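Local coordinates for nucleoporin nup120 (Schizosaccharomyces pombe, PDB 4GQ2), which serves as a structural component of the nuclear pore complex, whose nucleoporins can also act as docking or interaction partners for transport factors, at residues A667-C675 with T760-N768; F863-H873 with H892-L903. All coordinates share one frame; numbering follows the deposited sequence.

Contact 1: residues A667-C675 with T760-N768; sequences AQSPSLFLC and TMEALASVN
Leu672 lays its CD2 branch over the turn at 763-767, meeting the CG2 of Val767 at 3.9 Å and the CB of Ser766 at 4.0 Å. With CG anti to the carbonyl carbon (chi1 -70°), the branched end comes closer to the turn than the start of the side chain suggests. Here the start of helix 672-703, in the helical domain of the Nup120 family, meets the loop between helices 719-739 and 770-777. One helical turn on, the CB of Cys675 reaches the same Val767 methyl, CG2, at 3.9 Å. Ala763 points its CB toward Pro670, 4.0 Å from the ring's CG, and close to Leu672 CD2 and Cys675 SG as well, neighbours that a larger side chain would have to displace. Met761, poorly ordered, brings SD within 3.7 Å of the CD of Pro670. Ser669 sets its CB 3.6 Å from the carbonyl O of Thr760, while its OG donates forward to the O of Pro670 at 3.2 Å. An alanine here lacks the hydroxyl, and the Pro670 carbonyl would probably lose that partner, with a small gap opening beside the N atoms of Glu762 and Ala763. Ser671 N-caps the helix, its OG accepting from Leu674 N. Around Pro670, Leu672 and Val767 cohesion is therefore van der Waals, whereas the Gln668-Thr760 end is polar and poorly ordered.

Contact 2: residues F863-H873 with H892-L903; sequences FKTTSLVLYSH and HQNLLSCYYLHL
Within the HEAT-repeat region of nup120, the loop leaving helix 856-864 runs over the first turns of helix 895-909, and Tyr899 is the side chain they share most. Its CG stands anti to the backbone N (chi1 175°), which carries the ring up to the loop. There the hydroxyl OH donates to the O of Phe863 at 2.7 Å, in the carbonyl plane and on a lone pair, a carbonyl in the last turn of helix 856-864. A tyrosine suits the place because its faces are used as well: the CA of Ser867 lies over one, 4.0 Å from the ring centroid, as a CH-pi contact, while the CG of Leu903 lies over the opposite face. Leu903 also sends CD2 over a face of the Phe863 ring, 3.8 Å from its centroid. Packing of this kind, a helix end and its loop against a later helix, with helix 881-889 between them in sequence, belongs to the alpha-helical repeats of this region. Further along, the OG of Ser867 accepts from the N of Val869 in an ST turn, and Val869 sets CG2 3.7 Å from the CB of Leu895. Beyond the type I turn 868-871, Ser872 OG and His892 ND1 share a hydrogen bond of 3.0 Å whose donor could be either. His873 covers a face of the His892 imidazole in an offset stack, the centroids 4.2 Å apart, though crystal neighbours touch both residues and may influence it.

In the fold
Contact 1 and contact 2 follow one another along the chain, their centres about 34 Å apart and their nearest atoms about 20 Å apart, and they share no helix. Contact 1 lies nearer the middle of the molecule, about 14 Å from the chain's centre, and ties the start of helix 672-703 to the loop before helix 770-777. Contact 2, about 43 Å out, joins helix 856-864 and the loop after it to helix 895-909, the next helix but one. Each is partly buried, but their chemistry differs: the buried part of contact 1 is aliphatic and sulfur-bearing, whereas 863-873 and 892-903 add aromatic rings and directional bonds, including a histidine pair whose His873 is exposed.

Contact 1: residues A667-C675 with T760-N768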
loop_
_atom_site.group_PDB
_atom_site.type_symbol
_atom_site.label_atom_id
_atom_site.label_comp_id
_atom_site.label_asym_id
_atom_site.label_seq_id
_atom_site.Cartn_x
_atom_site.Cartn_y
_atom_site.Cartn_z
ATOM N N ALA A 667 17.614 18.938 -5.470
ATOM C CA ALA A 667 18.454 18.091 -6.298
ATOM C C ALA A 667 19.669 17.670 -5.459
ATOM O O ALA A 667 20.350 18.516 -4.878
ATOM C CB ALA A 667 18.890 18.838 -7.550
ATOM N N GLN A 668 19.938 16.368 -5.380
ATOM C CA GLN A 668 19.153 15.363 -6.088
ATOM C C GLN A 668 18.518 14.318 -5.169
ATOM O O GLN A 668 17.444 14.551 -4.621
ATOM C CB GLN A 668 19.988 14.692 -7.189
ATOM C CG GLN A 668 20.098 15.499 -8.472
ATOM C CD GLN A 668 20.527 14.660 -9.660
ATOM O OE1 GLN A 668 21.577 14.015 -9.637
ATOM N NE2 GLN A 668 19.719 14.673 -10.714
ATOM N N SER A 669 19.198 13.184 -4.997
ATOM C CA SER A 669 18.582 11.967 -4.475
ATOM C C SER A 669 18.342 11.966 -2.968
ATOM O O SER A 669 19.252 12.251 -2.195
ATOM C CB SER A 669 19.403 10.736 -4.873
ATOM O OG SER A 669 18.695 9.537 -4.592
ATOM N N PRO A 670 17.103 11.638 -2.550
ATOM C CA PRO A 670 16.820 11.371 -1.146
ATOM C C PRO A 670 17.292 9.973 -0.783
ATOM O O PRO A 670 17.457 9.133 -1.667
ATOM C CB PRO A 670 15.297 11.431 -1.082
ATOM C CG PRO A 670 14.847 11.017 -2.446
ATOM C CD PRO A 670 15.892 11.528 -3.392
ATOM N N SER A 671 17.512 9.720 0.504
ATOM C CA SER A 671 17.791 8.365 0.953
ATOM C C SER A 671 16.493 7.569 0.909
ATOM O O SER A 671 15.400 8.145 0.980
ATOM C CB SER A 671 18.325 8.373 2.379
ATOM O OG SER A 671 17.271 8.618 3.297
ATOM N N LEU A 672 16.604 6.249 0.811
ATOM C CA LEU A 672 15.427 5.395 0.892
ATOM C C LEU A 672 14.698 5.602 2.216
ATOM O O LEU A 672 13.472 5.733 2.241
ATOM C CB LEU A 672 15.799 3.928 0.694
ATOM C CG LEU A 672 16.227 3.581 -0.738
ATOM C CD1 LEU A 672 16.853 2.190 -0.774
ATOM C CD2 LEU A 672 15.071 3.734 -1.741
ATOM N N PHE A 673 15.460 5.670 3.306
ATOM C CA PHE A 673 14.890 5.864 4.632
ATOM C C PHE A 673 14.060 7.143 4.733
ATOM O O PHE A 673 13.020 7.163 5.409
ATOM C CB PHE A 673 15.972 5.817 5.716
ATOM C CG PHE A 673 15.435 5.988 7.111
ATOM C CD1 PHE A 673 14.655 4.997 7.701
ATOM C CD2 PHE A 673 15.696 7.140 7.826
ATOM C CE1 PHE A 673 14.160 5.160 8.983
ATOM C CE2 PHE A 673 15.198 7.312 9.107
ATOM C CZ PHE A 673 14.428 6.321 9.687
ATOM N N LEU A 674 14.506 8.199 4.054
ATOM C CA LEU A 674 13.720 9.426 3.976
ATOM C C LEU A 674 12.357 9.188 3.311
ATOM O O LEU A 674 11.319 9.582 3.850
ATOM C CB LEU A 674 14.467 10.534 3.243
ATOM C CG LEU A 674 13.599 11.791 3.344
ATOM C CD1 LEU A 674 14.127 12.780 4.374
ATOM C CD2 LEU A 674 13.405 12.436 1.989
ATOM N N CYS A 675 12.373 8.547 2.148
ATOM C CA CYS A 675 11.152 8.217 1.423
ATOM C C CYS A 675 10.191 7.404 2.283
ATOM O O CYS A 675 8.995 7.702 2.328
ATOM C CB CYS A 675 11.471 7.458 0.130
ATOM S SG CYS A 675 12.495 8.407 -1.010
ATOM N N THR A 760 21.142 10.216 -10.528
ATOM C CA THR A 760 20.075 11.206 -10.667
ATOM C C THR A 760 19.087 11.102 -9.493
ATOM O O THR A 760 19.388 11.558 -8.386
ATOM C CB THR A 760 19.387 11.135 -12.063
ATOM O OG1 THR A 760 18.272 12.037 -12.111
ATOM C CG2 THR A 760 18.923 9.705 -12.408
ATOM N N MET A 761 17.914 10.524 -9.742
ATOM C CA MET A 761 17.009 10.114 -8.678
ATOM C C MET A 761 16.970 8.585 -8.695
ATOM O O MET A 761 16.178 7.961 -9.411
ATOM C CB MET A 761 15.621 10.734 -8.855
ATOM C CG MET A 761 14.804 10.804 -7.570
ATOM S SD MET A 761 14.767 12.414 -6.751
ATOM C CE MET A 761 13.346 13.205 -7.509
ATOM N N GLU A 762 17.876 8.000 -7.917
ATOM C CA GLU A 762 18.084 6.562 -7.851
ATOM C C GLU A 762 17.019 5.932 -6.966
ATOM O O GLU A 762 16.658 4.769 -7.134
ATOM C CB GLU A 762 19.468 6.310 -7.259
ATOM C CG GLU A 762 20.077 4.945 -7.518
ATOM C CD GLU A 762 21.516 4.882 -7.037
ATOM O OE1 GLU A 762 22.297 5.792 -7.397
ATOM O OE2 GLU A 762 21.865 3.935 -6.294
ATOM N N ALA A 763 16.529 6.714 -6.009
ATOM C CA ALA A 763 15.543 6.249 -5.047
ATOM C C ALA A 763 14.251 5.848 -5.745
ATOM O O ALA A 763 13.574 4.932 -5.300
ATOM C CB ALA A 763 15.286 7.315 -3.992
ATOM N N LEU A 764 13.944 6.501 -6.866
ATOM C CA LEU A 764 12.712 6.237 -7.617
ATOM C C LEU A 764 12.587 4.801 -8.127
ATOM O O LEU A 764 11.475 4.295 -8.314
ATOM C CB LEU A 764 12.566 7.221 -8.777
ATOM C CG LEU A 764 12.075 8.622 -8.410
ATOM C CD1 LEU A 764 12.159 9.564 -9.608
ATOM C CD2 LEU A 764 10.664 8.607 -7.847
ATOM N N ALA A 765 13.729 4.152 -8.332
ATOM C CA ALA A 765 13.776 2.795 -8.876
ATOM C C ALA A 765 13.979 1.707 -7.818
ATOM O O ALA A 765 13.963 0.518 -8.147
ATOM C CB ALA A 765 14.863 2.704 -9.944
ATOM N N SER A 766 14.160 2.104 -6.558
ATOM C CA SER A 766 14.508 1.156 -5.483
ATOM C C SER A 766 13.480 1.162 -4.348
ATOM O O SER A 766 13.465 0.286 -3.487
ATOM C CB SER A 766 15.903 1.473 -4.934
ATOM O OG SER A 766 16.849 1.649 -5.982
ATOM N N VAL A 767 12.624 2.172 -4.374
ATOM C CA VAL A 767 11.537 2.365 -3.424
ATOM C C VAL A 767 10.520 1.206 -3.465
ATOM O O VAL A 767 10.404 0.520 -4.482
ATOM C CB VAL A 767 10.921 3.754 -3.717
ATOM C CG1 VAL A 767 9.425 3.708 -3.939
ATOM C CG2 VAL A 767 11.392 4.790 -2.692
ATOM N N ASN A 768 9.801 0.978 -2.364
ATOM C CA ASN A 768 8.911 -0.189 -2.252
ATOM C C ASN A 768 7.427 0.067 -2.505
ATOM O O ASN A 768 6.703 -0.832 -2.935
ATOM C CB ASN A 768 9.075 -0.882 -0.890
ATOM C CG ASN A 768 10.214 -1.885 -0.867
ATOM O OD1 ASN A 768 10.775 -2.227 -1.899
ATOM N ND2 ASN A 768 10.557 -2.365 0.321
#

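Contact 2: residues F863-H873 with H892-L903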
loop_
_atom_site.group_PDB
_atom_site.type_symbol
_atom_site.label_atom_id
_atom_site.label_comp_id
_atom_site.label_asym_id
_atom_site.label_seq_id
_atom_site.Cartn_x
_atom_site.Cartn_y
_atom_site.Cartn_z
ATOM N N PHE A 863 -7.277 5.674 -27.419
ATOM C CA PHE A 863 -6.550 6.361 -28.487
ATOM C C PHE A 863 -7.463 7.162 -29.427
ATOM O O PHE A 863 -7.081 8.225 -29.901
ATOM C CB PHE A 863 -5.739 5.361 -29.322
ATOM C CG PHE A 863 -4.434 4.938 -28.700
ATOM C CD1 PHE A 863 -3.620 5.855 -28.036
ATOM C CD2 PHE A 863 -4.000 3.620 -28.808
ATOM C CE1 PHE A 863 -2.412 5.458 -27.471
ATOM C CE2 PHE A 863 -2.795 3.216 -28.250
ATOM C CZ PHE A 863 -1.998 4.137 -27.578
ATOM N N LYS A 864 -8.657 6.644 -29.699
ATOM C CA LYS A 864 -9.583 7.280 -30.644
ATOM C C LYS A 864 -10.550 8.275 -30.005
ATOM O O LYS A 864 -11.282 8.961 -30.716
ATOM C CB LYS A 864 -10.398 6.231 -31.394
ATOM C CG LYS A 864 -9.593 5.288 -32.272
ATOM C CD LYS A 864 -10.527 4.378 -33.067
ATOM C CE LYS A 864 -9.746 3.423 -33.956
ATOM N NZ LYS A 864 -10.664 2.558 -34.752
ATOM N N THR A 865 -10.570 8.352 -28.679
ATOM C CA THR A 865 -11.429 9.323 -28.001
ATOM C C THR A 865 -10.606 10.493 -27.474
ATOM O O THR A 865 -11.097 11.307 -26.696
ATOM C CB THR A 865 -12.249 8.688 -26.859
ATOM O OG1 THR A 865 -11.357 8.102 -25.908
ATOM C CG2 THR A 865 -13.189 7.603 -27.395
ATOM N N THR A 866 -9.347 10.565 -27.896
ATOM C CA THR A 866 -8.464 11.671 -27.524
ATOM C C THR A 866 -7.540 12.051 -28.673
ATOM O O THR A 866 -7.488 11.367 -29.696
ATOM C CB THR A 866 -7.614 11.354 -26.273
ATOM O OG1 THR A 866 -6.949 12.546 -25.837
ATOM C CG2 THR A 866 -6.558 10.292 -26.565
ATOM N N SER A 867 -6.810 13.146 -28.483
ATOM C CA SER A 867 -5.844 13.633 -29.454
ATOM C C SER A 867 -4.745 14.390 -28.724
ATOM O O SER A 867 -5.006 15.049 -27.721
ATOM C CB SER A 867 -6.531 14.561 -30.457
ATOM O OG SER A 867 -5.611 15.019 -31.430
ATOM N N LEU A 868 -3.522 14.290 -29.232
ATOM C CA LEU A 868 -2.389 15.050 -28.714
ATOM C C LEU A 868 -2.137 16.357 -29.503
ATOM O O LEU A 868 -1.089 16.989 -29.370
ATOM C CB LEU A 868 -1.140 14.165 -28.714
ATOM C CG LEU A 868 -0.620 13.534 -27.410
ATOM C CD1 LEU A 868 -1.647 13.446 -26.293
ATOM C CD2 LEU A 868 -0.001 12.176 -27.676
ATOM N N VAL A 869 -3.119 16.767 -30.300
ATOM C CA VAL A 869 -2.976 17.908 -31.221
ATOM C C VAL A 869 -2.542 19.221 -30.544
ATOM O O VAL A 869 -1.812 20.019 -31.135
ATOM C CB VAL A 869 -4.249 18.072 -32.094
ATOM C CG1 VAL A 869 -4.518 19.524 -32.462
ATOM C CG2 VAL A 869 -4.133 17.211 -33.339
ATOM N N LEU A 870 -2.963 19.422 -29.300
ATOM C CA LEU A 870 -2.628 20.640 -28.565
ATOM C C LEU A 870 -1.378 20.507 -27.690
ATOM O O LEU A 870 -1.063 21.410 -26.918
ATOM C CB LEU A 870 -3.829 21.112 -27.730
ATOM C CG LEU A 870 -5.122 21.398 -28.509
ATOM C CD1 LEU A 870 -6.317 21.602 -27.582
ATOM C CD2 LEU A 870 -4.950 22.581 -29.456
ATOM N N TYR A 871 -0.646 19.406 -27.840
ATOM C CA TYR A 871 0.433 19.070 -26.906
ATOM C C TYR A 871 1.779 18.750 -27.571
ATOM O O TYR A 871 2.623 18.064 -26.995
ATOM C CB TYR A 871 -0.032 17.949 -25.946
ATOM C CG TYR A 871 -1.322 18.301 -25.230
ATOM C CD1 TYR A 871 -1.304 19.023 -24.042
ATOM C CD2 TYR A 871 -2.561 17.968 -25.773
ATOM C CE1 TYR A 871 -2.481 19.380 -23.397
ATOM C CE2 TYR A 871 -3.743 18.323 -25.141
ATOM C CZ TYR A 871 -3.699 19.027 -23.951
ATOM O OH TYR A 871 -4.871 19.382 -23.315
ATOM N N SER A 872 1.996 19.291 -28.766
ATOM C CA SER A 872 3.262 19.096 -29.488
ATOM C C SER A 872 4.427 19.940 -28.948
ATOM O O SER A 872 5.576 19.748 -29.355
ATOM C CB SER A 872 3.074 19.343 -30.988
ATOM O OG SER A 872 2.713 20.689 -31.251
ATOM N N HIS A 873 4.136 20.853 -28.022
ATOM C CA HIS A 873 5.168 21.723 -27.437
ATOM C C HIS A 873 5.464 21.443 -25.987
ATOM O O HIS A 873 6.565 21.735 -25.510
ATOM C CB HIS A 873 4.801 23.195 -27.623
ATOM C CG HIS A 873 4.630 23.605 -29.071
ATOM N ND1 HIS A 873 5.667 23.680 -29.934
ATOM C CD2 HIS A 873 3.491 23.966 -29.794
ATOM C CE1 HIS A 873 5.215 24.067 -31.145
ATOM N NE2 HIS A 873 3.884 24.240 -31.059
ATOM N N HIS A 892 5.267 21.093 -36.885
ATOM C CA HIS A 892 4.030 21.281 -36.122
ATOM C C HIS A 892 2.835 21.593 -36.989
ATOM O O HIS A 892 1.978 22.413 -36.643
ATOM C CB HIS A 892 4.236 22.304 -35.007
ATOM C CG HIS A 892 5.353 21.934 -34.060
ATOM N ND1 HIS A 892 5.128 21.399 -32.848
ATOM C CD2 HIS A 892 6.737 22.003 -34.209
ATOM C CE1 HIS A 892 6.304 21.157 -32.240
ATOM N NE2 HIS A 892 7.288 21.526 -33.074
ATOM N N GLN A 893 2.776 20.903 -38.126
ATOM C CA GLN A 893 1.691 21.027 -39.086
ATOM C C GLN A 893 1.111 19.641 -39.289
ATOM O O GLN A 893 1.818 18.639 -39.109
ATOM C CB GLN A 893 2.244 21.519 -40.423
ATOM C CG GLN A 893 1.485 22.680 -41.036
ATOM C CD GLN A 893 2.166 24.010 -40.778
ATOM O OE1 GLN A 893 2.616 24.672 -41.713
ATOM N NE2 GLN A 893 2.261 24.403 -39.508
ATOM N N ASN A 894 -0.164 19.587 -39.678
ATOM C CA ASN A 894 -0.883 18.324 -39.869
ATOM C C ASN A 894 -0.783 17.466 -38.615
ATOM O O ASN A 894 -0.327 16.319 -38.656
ATOM C CB ASN A 894 -0.332 17.553 -41.073
ATOM C CG ASN A 894 -0.678 18.198 -42.401
ATOM O OD1 ASN A 894 -1.832 18.530 -42.665
ATOM N ND2 ASN A 894 0.324 18.342 -43.261
ATOM N N LEU A 895 -1.197 18.042 -37.497
ATOM C CA LEU A 895 -0.965 17.421 -36.202
ATOM C C LEU A 895 -1.833 16.178 -35.986
ATOM O O LEU A 895 -1.365 15.197 -35.414
ATOM C CB LEU A 895 -1.114 18.448 -35.074
ATOM C CG LEU A 895 -0.091 19.594 -35.072
ATOM C CD1 LEU A 895 -0.462 20.691 -34.072
ATOM C CD2 LEU A 895 1.321 19.082 -34.806
ATOM N N LEU A 896 -3.071 16.203 -36.476
ATOM C CA LEU A 896 -3.933 15.026 -36.401
ATOM C C LEU A 896 -3.217 13.844 -37.025
ATOM O O LEU A 896 -3.093 12.793 -36.396
ATOM C CB LEU A 896 -5.286 15.246 -37.096
ATOM C CG LEU A 896 -6.560 14.777 -36.363
ATOM C CD1 LEU A 896 -7.702 14.489 -37.331
ATOM C CD2 LEU A 896 -6.324 13.574 -35.456
ATOM N N SER A 897 -2.734 14.036 -38.253
ATOM C CA SER A 897 -1.995 13.003 -38.982
ATOM C C SER A 897 -0.773 12.526 -38.212
ATOM O O SER A 897 -0.522 11.315 -38.137
ATOM C CB SER A 897 -1.574 13.508 -40.365
ATOM O OG SER A 897 -2.675 13.528 -41.255
ATOM N N CYS A 898 -0.021 13.477 -37.646
ATOM C CA CYS A 898 1.158 13.168 -36.822
ATOM C C CYS A 898 0.802 12.233 -35.668
ATOM O O CYS A 898 1.517 11.265 -35.393
ATOM C CB CYS A 898 1.786 14.454 -36.273
ATOM S SG CYS A 898 2.692 15.433 -37.497
ATOM N N TYR A 899 -0.316 12.538 -35.011
ATOM C CA TYR A 899 -0.844 11.738 -33.918
ATOM C C TYR A 899 -1.170 10.331 -34.412
ATOM O O TYR A 899 -0.717 9.350 -33.820
ATOM C CB TYR A 899 -2.067 12.439 -33.298
ATOM C CG TYR A 899 -2.797 11.652 -32.221
ATOM C CD1 TYR A 899 -2.199 11.399 -30.987
ATOM C CD2 TYR A 899 -4.104 11.184 -32.434
ATOM C CE1 TYR A 899 -2.870 10.692 -30.001
ATOM C CE2 TYR A 899 -4.784 10.477 -31.457
ATOM C CZ TYR A 899 -4.158 10.229 -30.243
ATOM O OH TYR A 899 -4.814 9.526 -29.261
ATOM N N TYR A 900 -1.921 10.233 -35.509
ATOM C CA TYR A 900 -2.260 8.927 -36.090
ATOM C C TYR A 900 -1.034 8.141 -36.583
ATOM O O TYR A 900 -0.998 6.909 -36.464
ATOM C CB TYR A 900 -3.307 9.062 -37.202
ATOM C CG TYR A 900 -4.706 9.415 -36.723
ATOM C CD1 TYR A 900 -5.208 8.916 -35.519
ATOM C CD2 TYR A 900 -5.538 10.227 -37.492
ATOM C CE1 TYR A 900 -6.491 9.235 -35.085
ATOM C CE2 TYR A 900 -6.819 10.547 -37.071
ATOM C CZ TYR A 900 -7.290 10.050 -35.866
ATOM O OH TYR A 900 -8.558 10.369 -35.448
ATOM N N LEU A 901 -0.036 8.853 -37.122
ATOM C CA LEU A 901 1.259 8.251 -37.467
ATOM C C LEU A 901 1.941 7.693 -36.218
ATOM O O LEU A 901 2.420 6.554 -36.214
ATOM C CB LEU A 901 2.195 9.268 -38.131
ATOM C CG LEU A 901 3.183 8.826 -39.232
ATOM C CD1 LEU A 901 4.432 9.706 -39.221
ATOM C CD2 LEU A 901 3.579 7.352 -39.190
ATOM N N HIS A 902 1.997 8.506 -35.165
ATOM C CA HIS A 902 2.572 8.059 -33.906
ATOM C C HIS A 902 1.884 6.829 -33.381
ATOM O O HIS A 902 2.534 5.866 -32.985
ATOM C CB HIS A 902 2.518 9.160 -32.869
ATOM C CG HIS A 902 2.902 8.697 -31.493
ATOM N ND1 HIS A 902 2.039 8.697 -30.465
ATOM C CD2 HIS A 902 4.097 8.181 -31.006
ATOM C CE1 HIS A 902 2.653 8.222 -29.371
ATOM N NE2 HIS A 902 3.911 7.903 -29.703
ATOM N N LEU A 903 0.558 6.852 -33.379
ATOM C CA LEU A 903 -0.227 5.704 -32.950
ATOM C C LEU A 903 0.079 4.464 -33.768
ATOM O O LEU A 903 0.290 3.387 -33.211
ATOM C CB LEU A 903 -1.719 6.020 -33.002
ATOM C CG LEU A 903 -2.160 7.032 -31.948
ATOM C CD1 LEU A 903 -3.669 6.972 -31.780
ATOM C CD2 LEU A 903 -1.458 6.764 -30.629
#